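Local atomic coordinates of serpin-12 (Manduca sexta, PDB entry 6CJ7), a protein that probably inhibits serine proteases as a member of the serpin family and controls prophenoloxidase activation in larval hemolymph. Residues P15-Q27 with L36-A48. Numbering follows the deposited sequence.
Sequences PASTSFGVNVFKQ and LAASPFSITILLA
Thr44 turns OG1 anti to its carbonyl carbon (chi1 -55°), and this aims the hydroxyl at Gly21. Phe25 holds CG anti to its backbone N, which carries its ring to strand 36-38. Both contacts are buried in the serpin fold, where helix 19-27 packs across helix 40-48, at 118°, and strand 36-38. The helices come closest at Gly21 and Pro40, whose CA atoms are 3.9 Å apart. Glycine has no side chain, and a CB there would run into Pro40 O. Thr44 OG1 accepts from Gly21 N at 3.3 Å, a bent bond of 136° that joins the two helices. Thr44 OG1 donates to Pro40 O at 2.7 Å within its own helix, which fixes the hydroxyl. An alanine in place of Thr44 would remove both bonds and is likely to leave Gly21 N without this acceptor. Farther along helix 19-27, Val22 CG2 meets Pro40 CB, and Val24 CG1 meets Ile43 CD1. Strand 36-38 pairs with strand 370-377, and Met374 from that strand also touches Phe25. Leu36 CD2 lies over one face of the Phe25 ring, 4.2 Å from its centroid, while Ala38 CB sits at the ring edge, 3.9 Å from Phe25 CD1.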
loop_
_atom_site.group_PDB
_atom_site.type_symbol
_atom_site.label_atom_id
_atom_site.label_comp_id
_atom_site.label_asym_id
_atom_site.label_seq_id
_atom_site.Cartn_x
_atom_site.Cartn_y
_atom_site.Cartn_z
ATOM N N PRO A 15 10.214 -8.803 -5.494
ATOM C CA PRO A 15 9.936 -7.622 -4.669
ATOM C C PRO A 15 10.687 -6.369 -5.109
ATOM O O PRO A 15 10.332 -5.278 -4.643
ATOM C CB PRO A 15 10.351 -8.072 -3.263
ATOM C CG PRO A 15 11.382 -9.092 -3.492
ATOM C CD PRO A 15 11.004 -9.809 -4.766
ATOM N N ALA A 16 11.681 -6.473 -6.003
ATOM C CA ALA A 16 12.422 -5.283 -6.426
ATOM C C ALA A 16 11.532 -4.272 -7.134
ATOM O O ALA A 16 11.823 -3.067 -7.112
ATOM C CB ALA A 16 13.582 -5.669 -7.347
ATOM N N SER A 17 10.450 -4.728 -7.770
ATOM C CA SER A 17 9.632 -3.812 -8.559
ATOM C C SER A 17 8.994 -2.727 -7.701
ATOM O O SER A 17 8.760 -1.620 -8.191
ATOM C CB SER A 17 8.550 -4.578 -9.318
ATOM O OG SER A 17 7.680 -5.243 -8.425
ATOM N N THR A 18 8.676 -3.025 -6.438
ATOM C CA THR A 18 8.061 -2.033 -5.565
ATOM C C THR A 18 9.043 -1.454 -4.549
ATOM O O THR A 18 8.612 -0.872 -3.542
ATOM C CB THR A 18 6.838 -2.622 -4.849
ATOM O OG1 THR A 18 7.206 -3.801 -4.125
ATOM C CG2 THR A 18 5.736 -2.967 -5.851
ATOM N N SER A 19 10.349 -1.554 -4.819
ATOM C CA SER A 19 11.341 -1.049 -3.872
ATOM C C SER A 19 11.140 0.434 -3.558
ATOM O O SER A 19 11.316 0.850 -2.407
ATOM C CB SER A 19 12.750 -1.289 -4.404
ATOM O OG SER A 19 12.916 -0.648 -5.658
ATOM N N PHE A 20 10.783 1.255 -4.556
ATOM C CA PHE A 20 10.551 2.672 -4.271
ATOM C C PHE A 20 9.469 2.842 -3.207
ATOM O O PHE A 20 9.644 3.594 -2.233
ATOM C CB PHE A 20 10.159 3.430 -5.540
ATOM C CG PHE A 20 9.818 4.869 -5.281
ATOM C CD1 PHE A 20 10.814 5.767 -4.984
ATOM C CD2 PHE A 20 8.506 5.304 -5.309
ATOM C CE1 PHE A 20 10.517 7.096 -4.719
ATOM C CE2 PHE A 20 8.197 6.635 -5.044
ATOM C CZ PHE A 20 9.212 7.524 -4.758
ATOM N N GLY A 21 8.335 2.159 -3.390
ATOM C CA GLY A 21 7.239 2.268 -2.437
ATOM C C GLY A 21 7.605 1.774 -1.048
ATOM O O GLY A 21 7.162 2.340 -0.048
ATOM N N VAL A 22 8.402 0.698 -0.962
ATOM C CA VAL A 22 8.867 0.249 0.355
ATOM C C VAL A 22 9.755 1.308 1.003
ATOM O O VAL A 22 9.643 1.574 2.209
ATOM C CB VAL A 22 9.591 -1.105 0.242
ATOM C CG1 VAL A 22 10.141 -1.537 1.598
ATOM C CG2 VAL A 22 8.638 -2.158 -0.262
ATOM N N ASN A 23 10.659 1.916 0.218
ATOM C CA ASN A 23 11.513 2.988 0.731
ATOM C C ASN A 23 10.680 4.162 1.239
ATOM O O ASN A 23 10.994 4.752 2.283
ATOM C CB ASN A 23 12.479 3.463 -0.359
ATOM C CG ASN A 23 13.438 2.378 -0.831
ATOM O OD1 ASN A 23 13.759 1.451 -0.099
ATOM N ND2 ASN A 23 13.923 2.521 -2.066
ATOM N N VAL A 24 9.617 4.519 0.511
ATOM C CA VAL A 24 8.731 5.591 0.957
ATOM C C VAL A 24 8.096 5.233 2.294
ATOM O O VAL A 24 8.074 6.044 3.231
ATOM C CB VAL A 24 7.663 5.894 -0.107
ATOM C CG1 VAL A 24 6.576 6.822 0.470
ATOM C CG2 VAL A 24 8.325 6.548 -1.350
ATOM N N PHE A 25 7.575 4.013 2.406
ATOM C CA PHE A 25 6.952 3.595 3.661
ATOM C C PHE A 25 7.942 3.665 4.813
ATOM O O PHE A 25 7.617 4.161 5.896
ATOM C CB PHE A 25 6.393 2.177 3.523
ATOM C CG PHE A 25 5.779 1.640 4.800
ATOM C CD1 PHE A 25 4.471 1.962 5.149
ATOM C CD2 PHE A 25 6.515 0.827 5.646
ATOM C CE1 PHE A 25 3.906 1.469 6.338
ATOM C CE2 PHE A 25 5.959 0.338 6.846
ATOM C CZ PHE A 25 4.655 0.656 7.179
ATOM N N LYS A 26 9.165 3.171 4.597
ATOM C CA LYS A 26 10.157 3.192 5.666
ATOM C C LYS A 26 10.532 4.616 6.040
ATOM O O LYS A 26 10.738 4.916 7.224
ATOM C CB LYS A 26 11.395 2.393 5.258
ATOM C CG LYS A 26 11.145 0.879 5.203
ATOM C CD LYS A 26 12.450 0.112 5.124
ATOM C CE LYS A 26 12.208 -1.393 5.107
ATOM N NZ LYS A 26 13.501 -2.116 5.310
ATOM N N GLN A 27 10.625 5.505 5.047
ATOM C CA GLN A 27 10.920 6.905 5.346
ATOM C C GLN A 27 9.824 7.520 6.206
ATOM O O GLN A 27 10.111 8.167 7.221
ATOM C CB GLN A 27 11.111 7.702 4.052
ATOM C CG GLN A 27 11.374 9.200 4.276
ATOM C CD GLN A 27 12.642 9.454 5.062
ATOM O OE1 GLN A 27 13.665 8.807 4.839
ATOM N NE2 GLN A 27 12.580 10.390 5.999
ATOM N N LEU A 36 0.721 3.100 11.159
ATOM C CA LEU A 36 1.119 3.561 9.839
ATOM C C LEU A 36 0.783 2.482 8.825
ATOM O O LEU A 36 1.097 1.308 9.038
ATOM C CB LEU A 36 2.613 3.889 9.808
ATOM C CG LEU A 36 3.089 4.623 8.558
ATOM C CD1 LEU A 36 2.636 6.076 8.609
ATOM C CD2 LEU A 36 4.604 4.513 8.427
ATOM N N ALA A 37 0.160 2.883 7.716
ATOM C CA ALA A 37 -0.249 1.935 6.687
ATOM C C ALA A 37 -0.093 2.589 5.327
ATOM O O ALA A 37 -0.418 3.768 5.168
ATOM C CB ALA A 37 -1.701 1.499 6.884
ATOM N N ALA A 38 0.399 1.823 4.353
ATOM C CA ALA A 38 0.516 2.320 2.991
ATOM C C ALA A 38 0.710 1.133 2.069
ATOM O O ALA A 38 1.081 0.038 2.505
ATOM C CB ALA A 38 1.680 3.300 2.822
ATOM N N SER A 39 0.468 1.362 0.787
ATOM C CA SER A 39 0.692 0.318 -0.213
ATOM C C SER A 39 1.945 0.608 -1.022
ATOM O O SER A 39 1.938 1.548 -1.827
ATOM C CB SER A 39 -0.505 0.209 -1.150
ATOM O OG SER A 39 -0.195 -0.695 -2.224
ATOM N N PRO A 40 3.031 -0.163 -0.878
ATOM C CA PRO A 40 4.173 0.024 -1.790
ATOM C C PRO A 40 3.784 -0.127 -3.246
ATOM O O PRO A 40 4.348 0.563 -4.110
ATOM C CB PRO A 40 5.165 -1.061 -1.348
ATOM C CG PRO A 40 4.810 -1.292 0.112
ATOM C CD PRO A 40 3.305 -1.181 0.152
ATOM N N PHE A 41 2.814 -0.999 -3.534
ATOM C CA PHE A 41 2.307 -1.158 -4.895
ATOM C C PHE A 41 1.716 0.152 -5.427
ATOM O O PHE A 41 2.118 0.635 -6.499
ATOM C CB PHE A 41 1.287 -2.309 -4.905
ATOM C CG PHE A 41 0.563 -2.486 -6.197
ATOM C CD1 PHE A 41 1.236 -2.923 -7.329
ATOM C CD2 PHE A 41 -0.791 -2.227 -6.286
ATOM C CE1 PHE A 41 0.566 -3.089 -8.533
ATOM C CE2 PHE A 41 -1.470 -2.396 -7.484
ATOM C CZ PHE A 41 -0.789 -2.831 -8.606
ATOM N N SER A 42 0.791 0.762 -4.677
ATOM C CA SER A 42 0.141 1.985 -5.144
ATOM C C SER A 42 1.137 3.121 -5.297
ATOM O O SER A 42 1.029 3.926 -6.226
ATOM C CB SER A 42 -0.955 2.430 -4.171
ATOM O OG SER A 42 -1.905 1.426 -3.929
ATOM N N ILE A 43 2.085 3.230 -4.369
ATOM C CA ILE A 43 3.042 4.332 -4.437
ATOM C C ILE A 43 3.965 4.155 -5.636
ATOM O O ILE A 43 4.308 5.127 -6.320
ATOM C CB ILE A 43 3.823 4.440 -3.114
ATOM C CG1 ILE A 43 2.875 4.800 -1.979
ATOM C CG2 ILE A 43 4.954 5.455 -3.242
ATOM C CD1 ILE A 43 3.488 4.678 -0.593
ATOM N N THR A 44 4.371 2.914 -5.921
ATOM C CA THR A 44 5.200 2.661 -7.097
ATOM C C THR A 44 4.414 2.903 -8.383
ATOM O O THR A 44 4.945 3.493 -9.335
ATOM C CB THR A 44 5.756 1.229 -7.046
ATOM O OG1 THR A 44 6.456 1.026 -5.810
ATOM C CG2 THR A 44 6.735 0.990 -8.191
ATOM N N ILE A 45 3.141 2.479 -8.418
ATOM C CA ILE A 45 2.298 2.683 -9.603
ATOM C C ILE A 45 2.196 4.164 -9.935
ATOM O O ILE A 45 2.254 4.561 -11.108
ATOM C CB ILE A 45 0.900 2.064 -9.386
ATOM C CG1 ILE A 45 0.960 0.543 -9.485
ATOM C CG2 ILE A 45 -0.097 2.616 -10.416
ATOM C CD1 ILE A 45 0.964 0.039 -10.912
ATOM N N LEU A 46 2.037 5.007 -8.908
ATOM C CA LEU A 46 2.007 6.450 -9.106
ATOM C C LEU A 46 3.219 6.914 -9.904
ATOM O O LEU A 46 3.090 7.593 -10.936
ATOM C CB LEU A 46 1.954 7.124 -7.726
ATOM C CG LEU A 46 1.881 8.640 -7.560
ATOM C CD1 LEU A 46 3.227 9.335 -7.683
ATOM C CD2 LEU A 46 0.910 9.189 -8.546
ATOM N N LEU A 47 4.416 6.543 -9.442
ATOM C CA LEU A 47 5.635 7.025 -10.090
ATOM C C LEU A 47 5.852 6.358 -11.444
ATOM O O LEU A 47 6.287 7.024 -12.394
ATOM C CB LEU A 47 6.846 6.775 -9.196
ATOM C CG LEU A 47 7.263 7.747 -8.093
ATOM C CD1 LEU A 47 7.457 9.106 -8.746
ATOM C CD2 LEU A 47 6.254 7.855 -6.953
ATOM N N ALA A 48 5.602 5.039 -11.540
ATOM C CA ALA A 48 5.814 4.328 -12.806
ATOM C C ALA A 48 4.874 4.838 -13.881
ATOM O O ALA A 48 5.224 4.844 -15.068
ATOM C CB ALA A 48 5.642 2.807 -12.626
#